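Local coordinates for protein Ika8 (Synthetic construct, PDB 6G6O) that serves as a computationally designed, symmetrical eight-bladed beta-propeller built of WD40 repeats, with no biological activity assigned to it, at residues T19-S24 and I307-A312; S24-V29 and D41-Q46; G31-T36 and Q55-A60; G75-W80 and S96-L101; N266-G271 and K278-L283. One frame throughout, in Å; residues are numbered along the deposited sequence.

Interaction 1: T19-S24 and I307-A312; sequences TALAFS and IVVSGA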
# COMPACT_ATOMS: atom_id res chain seq x y z
N THR A 19 10.24 -5.35 2.93
CA THR A 19 8.86 -5.81 2.85
C THR A 19 7.84 -4.74 3.20
O THR A 19 6.64 -4.98 3.01
CB THR A 19 8.66 -7.02 3.77
OG1 THR A 19 9.02 -6.66 5.11
CG2 THR A 19 9.52 -8.19 3.33
N ALA A 20 8.27 -3.59 3.70
CA ALA A 20 7.35 -2.51 4.04
C ALA A 20 8.11 -1.20 4.01
O ALA A 20 9.28 -1.15 4.39
CB ALA A 20 6.71 -2.73 5.42
N LEU A 21 7.44 -0.14 3.57
CA LEU A 21 8.09 1.16 3.39
C LEU A 21 7.08 2.26 3.67
O LEU A 21 5.97 2.23 3.15
CB LEU A 21 8.66 1.29 1.97
CG LEU A 21 9.61 2.45 1.67
CD1 LEU A 21 10.89 2.33 2.49
CD2 LEU A 21 9.93 2.48 0.18
N ALA A 22 7.49 3.23 4.49
CA ALA A 22 6.66 4.38 4.81
C ALA A 22 7.53 5.63 4.78
O ALA A 22 8.71 5.59 5.12
CB ALA A 22 5.99 4.23 6.18
N PHE A 23 6.93 6.75 4.37
CA PHE A 23 7.66 7.98 4.14
C PHE A 23 6.80 9.17 4.54
O PHE A 23 5.73 9.38 3.95
CB PHE A 23 8.09 8.09 2.67
CG PHE A 23 8.84 9.35 2.34
CD1 PHE A 23 9.70 9.92 3.26
CD2 PHE A 23 8.69 9.96 1.10
CE1 PHE A 23 10.39 11.08 2.96
CE2 PHE A 23 9.38 11.11 0.80
CZ PHE A 23 10.23 11.67 1.72
N SER A 24 7.27 9.94 5.51
CA SER A 24 6.56 11.13 5.98
C SER A 24 7.58 12.20 6.35
O SER A 24 8.57 11.91 7.02
CB SER A 24 5.67 10.81 7.18
OG SER A 24 4.99 11.96 7.65
N ILE A 307 10.14 13.36 -4.42
CA ILE A 307 11.14 12.49 -3.80
C ILE A 307 10.61 11.06 -3.87
O ILE A 307 9.51 10.77 -3.38
CB ILE A 307 11.43 12.88 -2.34
CG1 ILE A 307 12.19 14.20 -2.29
CG2 ILE A 307 12.22 11.79 -1.64
CD1 ILE A 307 12.60 14.61 -0.89
N VAL A 308 11.39 10.17 -4.48
CA VAL A 308 11.04 8.77 -4.62
C VAL A 308 11.92 7.96 -3.68
O VAL A 308 13.15 7.99 -3.79
CB VAL A 308 11.20 8.28 -6.07
CG1 VAL A 308 10.91 6.80 -6.17
CG2 VAL A 308 10.29 9.07 -6.99
N VAL A 309 11.29 7.25 -2.75
CA VAL A 309 11.96 6.28 -1.90
C VAL A 309 11.56 4.89 -2.38
O VAL A 309 10.37 4.63 -2.61
CB VAL A 309 11.61 6.48 -0.42
CG1 VAL A 309 12.59 5.73 0.46
CG2 VAL A 309 11.60 7.96 -0.07
N SER A 310 12.54 4.01 -2.54
CA SER A 310 12.31 2.69 -3.11
C SER A 310 12.97 1.63 -2.25
O SER A 310 14.04 1.84 -1.68
CB SER A 310 12.84 2.60 -4.55
OG SER A 310 14.26 2.67 -4.57
N GLY A 311 12.31 0.47 -2.17
CA GLY A 311 12.85 -0.69 -1.49
C GLY A 311 12.97 -1.86 -2.44
O GLY A 311 12.27 -1.92 -3.45
N ALA A 312 13.86 -2.81 -2.14
CA ALA A 312 14.14 -3.90 -3.05
C ALA A 312 14.37 -5.19 -2.27
O ALA A 312 14.55 -5.19 -1.05
CB ALA A 312 15.34 -3.59 -3.95
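Phe23, Leu21 and Val309 carry this contact, in which two strands lie face to face with no hydrogen bond between them. Their axes approach to 7.9 Å and run nearly antiparallel, at 168°, a spacing set by interposed side chains and too wide for backbone pairing. Val309 lays one methyl over a face of the Phe23 ring: CG2 stands 3.9 Å from the ring centroid, close to the ring normal and displaced toward the rim beside CG and CD2, a CH-pi contact. The ring is carried across the gap because its CG lies anti to the backbone N (chi1 179°). Farther out on the same ring, Phe23 CE2 meets Ile307 CG2 at 3.8 Å, and the two side chains cross at about a right angle. Leu21 reaches across with its CD2 branch, which comes to rest 3.5 Å from Val309 O and also reaches Gly311 N, where the partner has no side chain. The other methyl of Val309, CG1, is 4.2 Å from Leu21 CD2, so the valine is wedged between leucine and phenylalanine. On the far side of strand 307-312, Ser310 OG is hydrogen-bonded to His294 and to Trp320 of strand 317-321. Apolar packing of one blade on the next, here strand 18-24 on strand 307-312, is characteristic of a beta-propeller; these two blades meet where the ring closes, strand 7-10 completing the sheet of strand 307-312.

Interaction 2: S24-V29 and D41-Q46; sequences SKNIVV and DILTGQ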
# COMPACT_ATOMS: atom_id res chain seq x y z
N SER A 24 7.27 9.94 5.51
CA SER A 24 6.56 11.13 5.98
C SER A 24 7.58 12.20 6.35
O SER A 24 8.57 11.91 7.02
CB SER A 24 5.67 10.81 7.18
OG SER A 24 4.99 11.96 7.65
N LYS A 25 7.32 13.43 5.91
CA LYS A 25 8.19 14.59 6.14
C LYS A 25 9.55 14.29 5.53
O LYS A 25 9.63 14.14 4.29
CB LYS A 25 8.20 14.93 7.63
CG LYS A 25 6.85 14.85 8.32
CD LYS A 25 7.00 14.93 9.83
CE LYS A 25 8.07 13.97 10.32
NZ LYS A 25 8.57 14.32 11.67
N ASN A 26 10.63 14.21 6.31
CA ASN A 26 11.94 13.83 5.81
C ASN A 26 12.45 12.58 6.51
O ASN A 26 13.66 12.39 6.68
CB ASN A 26 12.93 14.98 5.97
CG ASN A 26 12.76 16.05 4.91
OD1 ASN A 26 12.46 17.21 5.22
ND2 ASN A 26 12.95 15.68 3.65
N ILE A 27 11.53 11.72 6.95
CA ILE A 27 11.86 10.50 7.67
C ILE A 27 11.33 9.32 6.87
O ILE A 27 10.21 9.35 6.36
CB ILE A 27 11.26 10.51 9.09
CG1 ILE A 27 11.95 11.57 9.95
CG2 ILE A 27 11.36 9.14 9.73
CD1 ILE A 27 11.58 11.50 11.42
N VAL A 28 12.16 8.28 6.75
CA VAL A 28 11.79 7.04 6.08
C VAL A 28 11.81 5.93 7.11
O VAL A 28 12.77 5.80 7.88
CB VAL A 28 12.74 6.73 4.91
CG1 VAL A 28 12.62 5.27 4.50
CG2 VAL A 28 12.43 7.63 3.72
N VAL A 29 10.74 5.13 7.14
CA VAL A 29 10.66 3.94 7.98
C VAL A 29 10.61 2.74 7.05
O VAL A 29 9.74 2.65 6.17
CB VAL A 29 9.43 3.97 8.90
CG1 VAL A 29 9.46 2.80 9.86
CG2 VAL A 29 9.38 5.29 9.66
N ASP A 41 17.01 9.26 8.12
CA ASP A 41 16.95 10.71 7.98
C ASP A 41 17.23 11.04 6.52
O ASP A 41 18.35 10.86 6.04
CB ASP A 41 17.97 11.39 8.90
CG ASP A 41 17.79 12.90 8.96
OD1 ASP A 41 16.96 13.44 8.21
OD2 ASP A 41 18.50 13.54 9.77
N ILE A 42 16.21 11.52 5.81
CA ILE A 42 16.38 11.82 4.39
C ILE A 42 17.32 13.00 4.20
O ILE A 42 18.08 13.04 3.22
CB ILE A 42 15.00 12.07 3.74
CG1 ILE A 42 14.32 10.73 3.44
CG2 ILE A 42 15.12 12.94 2.49
CD1 ILE A 42 13.68 10.65 2.07
N LEU A 43 17.33 13.96 5.12
CA LEU A 43 18.15 15.14 4.96
C LEU A 43 19.63 14.87 5.20
O LEU A 43 20.49 15.50 4.57
CB LEU A 43 17.67 16.25 5.89
CG LEU A 43 16.24 16.74 5.63
CD1 LEU A 43 15.91 17.96 6.48
CD2 LEU A 43 16.04 17.03 4.16
N THR A 44 19.96 13.93 6.09
CA THR A 44 21.35 13.63 6.41
C THR A 44 21.79 12.24 5.99
O THR A 44 22.98 11.92 6.12
CB THR A 44 21.60 13.80 7.92
OG1 THR A 44 20.87 12.80 8.65
CG2 THR A 44 21.17 15.17 8.39
N GLY A 45 20.88 11.40 5.51
CA GLY A 45 21.22 10.04 5.13
C GLY A 45 21.49 9.09 6.28
O GLY A 45 21.61 7.89 6.04
N GLN A 46 21.58 9.59 7.51
CA GLN A 46 21.89 8.74 8.65
C GLN A 46 20.64 8.09 9.20
O GLN A 46 19.54 8.64 9.12
CB GLN A 46 22.58 9.56 9.75
CG GLN A 46 23.83 10.29 9.29
CD GLN A 46 24.91 9.33 8.82
OE1 GLN A 46 25.40 8.50 9.58
NE2 GLN A 46 25.29 9.46 7.55
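Asn26 sets its side-chain amide across Leu43 while its backbone O accepts from the N-H of Ile42. That bond, Ile42 N to Asn26 O, is 2.8 Å long and fairly straight at 162°, with the donor tilted out of the carbonyl plane. Asn26 CG stands beside its own backbone N (chi1 -78°), which puts the amide against Leu43, and chi2 of 118° turns ND2 to apolar neighbours: it is 3.4 Å from Leu43 CD2 and also touches Ile42 CG2. Ile42 splits its branches between two partners. While CG2 faces the amide, CG1 leans the other way and meets Val28 CG2 at 3.6 Å, and CD1, on a chi2 that lies away from any staggered position, curls against the same methyl. Phe23 adds to this cluster from strand 18-24. Asp41 shapes the second segment from within: OD1 accepts from Leu43 N in an Asx turn, and OD2 takes the hydroxyl of Thr44 at a Thr44 OG1 to Asp41 OD2 distance of 2.7 Å, both donors standing above the carboxylate plane. The chemistry is thus divided: one backbone bond ties the two segments beside the Ile27-Asp41 bridge, apolar branches fill the inner side, and the aspartate, probably charged, holds its turn with neutral donors.

Interaction 3: G31-T36 and Q55-A60; sequences GAADGT and QSEVTA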
# COMPACT_ATOMS: atom_id res chain seq x y z
N GLY A 31 10.89 -1.64 6.80
CA GLY A 31 10.84 -2.92 7.47
C GLY A 31 11.34 -4.01 6.54
O GLY A 31 11.16 -3.94 5.32
N ALA A 32 11.96 -5.03 7.12
CA ALA A 32 12.58 -6.10 6.36
C ALA A 32 11.99 -7.45 6.77
O ALA A 32 11.30 -7.58 7.78
CB ALA A 32 14.10 -6.10 6.55
N ALA A 33 12.28 -8.46 5.95
CA ALA A 33 11.73 -9.79 6.18
C ALA A 33 12.30 -10.46 7.42
O ALA A 33 11.74 -11.47 7.87
CB ALA A 33 11.98 -10.67 4.95
N ASP A 34 13.39 -9.95 7.99
CA ASP A 34 13.95 -10.50 9.21
C ASP A 34 13.37 -9.86 10.46
O ASP A 34 13.83 -10.16 11.57
CB ASP A 34 15.48 -10.37 9.20
CG ASP A 34 15.95 -8.95 9.00
OD1 ASP A 34 15.12 -8.01 9.03
OD2 ASP A 34 17.17 -8.76 8.81
N GLY A 35 12.37 -8.99 10.32
CA GLY A 35 11.76 -8.32 11.44
C GLY A 35 12.36 -6.99 11.80
O GLY A 35 11.82 -6.30 12.67
N THR A 36 13.45 -6.59 11.15
CA THR A 36 14.15 -5.37 11.50
C THR A 36 13.43 -4.16 10.91
O THR A 36 13.03 -4.17 9.74
CB THR A 36 15.59 -5.41 11.00
OG1 THR A 36 15.60 -5.66 9.59
CG2 THR A 36 16.36 -6.52 11.71
N GLN A 55 9.80 -9.97 16.00
CA GLN A 55 10.53 -11.22 15.80
C GLN A 55 10.12 -11.93 14.52
O GLN A 55 10.48 -13.10 14.34
CB GLN A 55 10.33 -12.14 17.01
CG GLN A 55 10.79 -11.53 18.32
CD GLN A 55 12.27 -11.23 18.33
OE1 GLN A 55 12.69 -10.14 18.71
NE2 GLN A 55 13.08 -12.19 17.90
N SER A 56 9.39 -11.26 13.64
CA SER A 56 8.91 -11.86 12.40
C SER A 56 8.90 -10.80 11.32
O SER A 56 8.99 -9.60 11.60
CB SER A 56 7.51 -12.46 12.58
OG SER A 56 7.22 -13.39 11.56
N GLU A 57 8.79 -11.25 10.07
CA GLU A 57 8.85 -10.37 8.91
C GLU A 57 7.86 -9.22 9.03
O GLU A 57 6.65 -9.44 9.19
CB GLU A 57 8.57 -11.17 7.64
CG GLU A 57 8.10 -10.31 6.47
CD GLU A 57 7.75 -11.12 5.24
OE1 GLU A 57 7.98 -12.34 5.24
OE2 GLU A 57 7.23 -10.53 4.27
N VAL A 58 8.37 -8.00 8.95
CA VAL A 58 7.51 -6.82 8.90
C VAL A 58 6.73 -6.85 7.60
O VAL A 58 7.31 -6.92 6.51
CB VAL A 58 8.34 -5.53 9.02
CG1 VAL A 58 7.43 -4.32 9.08
CG2 VAL A 58 9.24 -5.60 10.24
N THR A 59 5.40 -6.81 7.70
CA THR A 59 4.55 -6.94 6.52
C THR A 59 3.86 -5.66 6.11
O THR A 59 3.46 -5.54 4.94
CB THR A 59 3.49 -8.03 6.75
OG1 THR A 59 2.76 -7.74 7.95
CG2 THR A 59 4.14 -9.39 6.87
N ALA A 60 3.70 -4.70 7.02
CA ALA A 60 3.01 -3.46 6.69
C ALA A 60 3.51 -2.35 7.61
O ALA A 60 3.86 -2.60 8.76
CB ALA A 60 1.49 -3.61 6.81
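Val58 N donates to Ala32 O over 3.2 Å, and that oxygen also closes the type I turn from Ala32 to Gly35, whose N reaches Ala32 O from the opposite face of the carbonyl plane. One acceptor therefore grips both the turn and the neighbouring segment. Two glycines let the backbones come this close. Gly31 CA sits 3.9 Å from Val58 CB, and any CB on Gly31 would clash with Val58 CG1. Gly35, with a positive phi of 92°, presses its CA to 3.1 Å from Ser56 O in a CA-H...O contact. Among the side chains, Val58 points toward segment 31-36 and divides its methyls: CG1 faces Gly31 CA, while CG2, placed beside the backbone N, lies 3.6 Å from Gly35 O. Glu57 runs along the outside of Ala33, its CB 3.2 Å from Ala33 O and its CG over Ala33 CA; the chain is extended beyond CG and carries the carboxylate past the turn. Within the first segment Asp34 OD1 accepts from Thr36 N at 3.0 Å, an Asx turn. The contact joins the end of strand 27-32, in one propeller blade, to the start of strand 58-64 in the next; Thr19 and Ala20, at a classic beta bulge opposite Gly31 in strand 18-24, flank it, with Thr19 touching Ala33, Glu57 and Val58.

Interaction 4: G75-W80 and S96-L101; sequences GTVKVW and SAITAL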
# COMPACT_ATOMS: atom_id res chain seq x y z
N GLY A 75 1.64 -11.84 13.54
CA GLY A 75 0.38 -11.30 14.00
C GLY A 75 0.48 -10.12 14.93
O GLY A 75 -0.56 -9.56 15.31
N THR A 76 1.68 -9.70 15.31
CA THR A 76 1.82 -8.56 16.20
C THR A 76 1.56 -7.26 15.45
O THR A 76 1.89 -7.13 14.27
CB THR A 76 3.22 -8.53 16.82
OG1 THR A 76 4.20 -8.52 15.78
CG2 THR A 76 3.44 -9.75 17.70
N VAL A 77 0.93 -6.32 16.14
CA VAL A 77 0.76 -4.95 15.64
C VAL A 77 1.27 -4.02 16.73
O VAL A 77 0.77 -4.05 17.86
CB VAL A 77 -0.70 -4.63 15.30
CG1 VAL A 77 -0.78 -3.35 14.47
CG2 VAL A 77 -1.35 -5.78 14.55
N LYS A 78 2.27 -3.21 16.40
CA LYS A 78 2.92 -2.35 17.37
C LYS A 78 2.75 -0.89 16.98
O LYS A 78 2.75 -0.55 15.80
CB LYS A 78 4.41 -2.69 17.50
CG LYS A 78 4.66 -4.11 17.98
CD LYS A 78 6.14 -4.46 18.03
CE LYS A 78 6.86 -3.72 19.15
NZ LYS A 78 8.24 -4.26 19.36
N VAL A 79 2.57 -0.05 18.00
CA VAL A 79 2.41 1.39 17.84
C VAL A 79 3.50 2.06 18.66
O VAL A 79 3.58 1.85 19.88
CB VAL A 79 1.02 1.86 18.28
CG1 VAL A 79 0.89 3.37 18.16
CG2 VAL A 79 -0.07 1.15 17.48
N TRP A 80 4.34 2.86 18.01
CA TRP A 80 5.50 3.41 18.71
C TRP A 80 5.82 4.81 18.20
O TRP A 80 5.40 5.22 17.12
CB TRP A 80 6.72 2.49 18.59
CG TRP A 80 6.94 1.88 17.24
CD1 TRP A 80 6.25 0.83 16.69
CD2 TRP A 80 7.93 2.25 16.27
NE1 TRP A 80 6.75 0.54 15.44
CE2 TRP A 80 7.78 1.39 15.16
CE3 TRP A 80 8.93 3.23 16.24
CZ2 TRP A 80 8.59 1.49 14.03
CZ3 TRP A 80 9.73 3.32 15.12
CH2 TRP A 80 9.56 2.46 14.03
N SER A 96 -3.07 -14.50 13.36
CA SER A 96 -2.51 -14.87 12.07
C SER A 96 -1.71 -13.69 11.51
O SER A 96 -1.67 -12.61 12.09
CB SER A 96 -3.61 -15.31 11.11
OG SER A 96 -4.14 -14.20 10.39
N ALA A 97 -1.09 -13.91 10.36
CA ALA A 97 -0.17 -12.93 9.80
C ALA A 97 -0.90 -11.64 9.43
O ALA A 97 -1.91 -11.67 8.72
CB ALA A 97 0.53 -13.51 8.57
N ILE A 98 -0.37 -10.51 9.90
CA ILE A 98 -0.88 -9.21 9.49
C ILE A 98 -0.59 -9.01 8.01
O ILE A 98 0.56 -9.12 7.56
CB ILE A 98 -0.25 -8.09 10.33
CG1 ILE A 98 -0.52 -8.31 11.82
CG2 ILE A 98 -0.76 -6.73 9.88
CD1 ILE A 98 -1.98 -8.52 12.14
N THR A 99 -1.64 -8.73 7.23
CA THR A 99 -1.49 -8.55 5.80
C THR A 99 -1.93 -7.18 5.31
O THR A 99 -1.68 -6.84 4.15
CB THR A 99 -2.29 -9.62 5.03
OG1 THR A 99 -3.69 -9.44 5.26
CG2 THR A 99 -1.88 -11.01 5.48
N ALA A 100 -2.58 -6.38 6.15
CA ALA A 100 -3.04 -5.06 5.74
C ALA A 100 -3.13 -4.16 6.96
O ALA A 100 -3.54 -4.61 8.04
CB ALA A 100 -4.39 -5.13 5.03
N LEU A 101 -2.74 -2.90 6.79
CA LEU A 101 -2.81 -1.90 7.84
C LEU A 101 -3.43 -0.64 7.29
O LEU A 101 -3.16 -0.24 6.15
CB LEU A 101 -1.41 -1.59 8.41
CG LEU A 101 -0.87 -2.52 9.49
CD1 LEU A 101 0.45 -2.00 10.02
CD2 LEU A 101 -1.87 -2.67 10.62
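Gly75 lies against Ser96 and Ile98 where two neighbouring blades of the beta-propeller meet, the turn before strand 77-81 of one blade packing on the entry to strand 98-104 of the next. Its CA is 3.1 Å from Ser96 O, and a CB at this position would clash with that oxygen; a positive phi of 97° also calls for glycine here. Gly75 O is covered by a methyl, Ile98 CD1, at 3.6 Å. Thr76 turns its side chain out of the contact, its hydroxyl bonded to His54 and Asp74, but offers its backbone: Thr76 O is 3.6 Å from Ile98 CG1. The bent shape of the isoleucine, with chi1 -58° and chi2 -53°, folds CG1 and CD1 back over these two carbonyls instead of sending them straight out. Next comes Val77, which points into the interface and crosses Ile98 at about a right angle, its CG2 branch 3.7 Å from Ile98 CD1. With an alanine at Ile98, CG1 and CD1 would be gone, which would probably leave the carbonyls of Gly75 and Thr76 without their apolar cover and open a gap beside Val77 CG2. The backbone of Ile98 looks the other way, its O accepting from Thr59 OG1. A glycerol, probably from the crystallisation liquor, is hydrogen-bonded to Thr99 O and Leu101 O. Val77 and Leu101 slide past each other in opposite directions, and the nearest approach between them is Val77 CG1 to Leu101 CD2, 4.1 Å.

Interaction 5: N266-G271 and K278-L283; sequences NIVVSG and KVWDIL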
# COMPACT_ATOMS: atom_id res chain seq x y z
N ASN A 266 0.94 14.54 -11.31
CA ASN A 266 0.99 14.11 -12.70
C ASN A 266 2.12 13.13 -12.98
O ASN A 266 2.43 12.89 -14.15
CB ASN A 266 1.11 15.33 -13.62
CG ASN A 266 -0.17 16.14 -13.68
OD1 ASN A 266 -1.25 15.65 -13.38
ND2 ASN A 266 -0.04 17.41 -14.08
N ILE A 267 2.74 12.56 -11.95
CA ILE A 267 3.92 11.74 -12.11
C ILE A 267 3.61 10.33 -11.62
O ILE A 267 3.13 10.15 -10.49
CB ILE A 267 5.12 12.33 -11.35
CG1 ILE A 267 5.55 13.66 -11.98
CG2 ILE A 267 6.29 11.36 -11.33
CD1 ILE A 267 6.28 14.58 -11.04
N VAL A 268 3.89 9.34 -12.46
CA VAL A 268 3.76 7.93 -12.11
C VAL A 268 5.15 7.32 -12.05
O VAL A 268 5.95 7.49 -12.98
CB VAL A 268 2.88 7.17 -13.13
CG1 VAL A 268 3.03 5.67 -12.95
CG2 VAL A 268 1.43 7.59 -12.98
N VAL A 269 5.45 6.63 -10.96
CA VAL A 269 6.70 5.89 -10.79
C VAL A 269 6.37 4.41 -10.70
O VAL A 269 5.47 4.02 -9.93
CB VAL A 269 7.48 6.36 -9.55
CG1 VAL A 269 8.84 5.68 -9.51
CG2 VAL A 269 7.63 7.87 -9.56
N SER A 270 7.08 3.60 -11.47
CA SER A 270 6.87 2.16 -11.48
C SER A 270 8.19 1.45 -11.24
O SER A 270 9.22 1.82 -11.80
CB SER A 270 6.27 1.69 -12.81
OG SER A 270 7.23 1.77 -13.85
N GLY A 271 8.15 0.42 -10.39
CA GLY A 271 9.27 -0.46 -10.18
C GLY A 271 8.96 -1.83 -10.77
O GLY A 271 7.81 -2.26 -10.78
N LYS A 278 11.23 3.47 -13.56
CA LYS A 278 10.92 4.48 -14.56
C LYS A 278 9.97 5.51 -13.98
O LYS A 278 9.17 5.22 -13.08
CB LYS A 278 10.31 3.84 -15.81
CG LYS A 278 11.21 2.81 -16.48
CD LYS A 278 10.62 2.33 -17.79
CE LYS A 278 11.50 1.26 -18.42
NZ LYS A 278 10.99 0.84 -19.76
N VAL A 279 10.05 6.73 -14.51
CA VAL A 279 9.27 7.86 -14.02
C VAL A 279 8.70 8.59 -15.23
O VAL A 279 9.46 9.06 -16.08
CB VAL A 279 10.10 8.82 -13.15
CG1 VAL A 279 9.30 10.06 -12.81
CG2 VAL A 279 10.58 8.12 -11.89
N TRP A 280 7.38 8.70 -15.30
CA TRP A 280 6.71 9.42 -16.37
C TRP A 280 5.96 10.62 -15.81
O TRP A 280 5.70 10.71 -14.61
CB TRP A 280 5.71 8.54 -17.14
CG TRP A 280 6.28 7.32 -17.76
CD1 TRP A 280 6.73 7.18 -19.05
CD2 TRP A 280 6.42 6.03 -17.15
NE1 TRP A 280 7.16 5.90 -19.27
CE2 TRP A 280 6.98 5.17 -18.12
CE3 TRP A 280 6.15 5.53 -15.88
CZ2 TRP A 280 7.26 3.84 -17.85
CZ3 TRP A 280 6.43 4.21 -15.62
CH2 TRP A 280 6.98 3.37 -16.60
N ASP A 281 5.61 11.53 -16.71
CA ASP A 281 4.62 12.56 -16.44
C ASP A 281 3.33 12.12 -17.11
O ASP A 281 3.30 11.91 -18.33
CB ASP A 281 5.08 13.93 -16.95
CG ASP A 281 4.04 15.02 -16.76
OD1 ASP A 281 2.97 14.95 -17.39
OD2 ASP A 281 4.29 15.95 -15.96
N ILE A 282 2.26 11.98 -16.32
CA ILE A 282 1.01 11.41 -16.83
C ILE A 282 0.37 12.30 -17.88
O ILE A 282 -0.48 11.82 -18.64
CB ILE A 282 0.04 11.15 -15.66
CG1 ILE A 282 -0.89 9.99 -15.99
CG2 ILE A 282 -0.78 12.40 -15.36
CD1 ILE A 282 -1.88 9.69 -14.89
N LEU A 283 0.75 13.57 -17.96
CA LEU A 283 0.12 14.50 -18.89
C LEU A 283 0.77 14.44 -20.27
O LEU A 283 0.07 14.31 -21.28
CB LEU A 283 0.20 15.92 -18.33
CG LEU A 283 -1.07 16.76 -18.42
CD1 LEU A 283 -2.29 15.90 -18.15
CD2 LEU A 283 -0.98 17.90 -17.41
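Val268 and Trp280 face each other as an antiparallel hydrogen-bonded pair and satisfy each other's backbone. Trp280 N reaches Val268 O at 3.0 Å in a bond of 170°, whereas the return bond, Val268 N to Trp280 O, is bent to 146° with its donor above the carbonyl plane. Ser270 and Lys278 repeat the pairing: Ser270 N gives to Lys278 O at 3.1 Å, and Lys278 N gives to Ser270 O over the same length. Past the strand end, Asn266 O accepts from Ile282 N, though that bond is modelled so short that its length is doubtful. These pairs form the hairpin between strands 267-272 and 276-281, the middle strands of one four-stranded WD40 propeller blade. The side-chain polar ends look beyond the hairpin. Ser270 OG lies at the edge of the indole, 3.1 Å from Trp280 CZ3, but bonds to His254 NE2; Lys278 NZ reaches Gly253 O, and Trp280 NE1 has a weak bond to Glu252. Asp281, its CG opposite the backbone N (chi1 177°), turns its carboxylate to the following loop, where OD1 makes an Asx turn by accepting from Leu283 N at 2.7 Å, and takes Thr284 N as well. An alanine in place of Asp281 would lack this acceptor and is likely to leave the N-H groups of Leu283 and Thr284 without their mate, freeing the turn to shift. Val269 and Val279 lie side by side on the face that also carries Ile267 and Asp281, Val269 CG2 to Val279 CG2 at 3.8 Å.

Interactions 1, 3 and 4 join neighbouring blades, while interactions 2 and 5 lie each within one blade. Interaction 1 is buried and wholly apolar; the other four are partly buried, and interaction 2, in a turn and a loop, lies farthest from the chain's centre. Interaction 4, like interaction 1, has no hydrogen bond across it, whereas interaction 3 adds one backbone bond; interactions 3 and 4 share the close fit of a turn glycine on a serine carbonyl. Interaction 5 is held by paired strands, interaction 2 by one backbone bond and apolar packing. Strand 27-32 serves both interactions 2 and 3, and Val308 of interaction 1 touches Val269 of interaction 5.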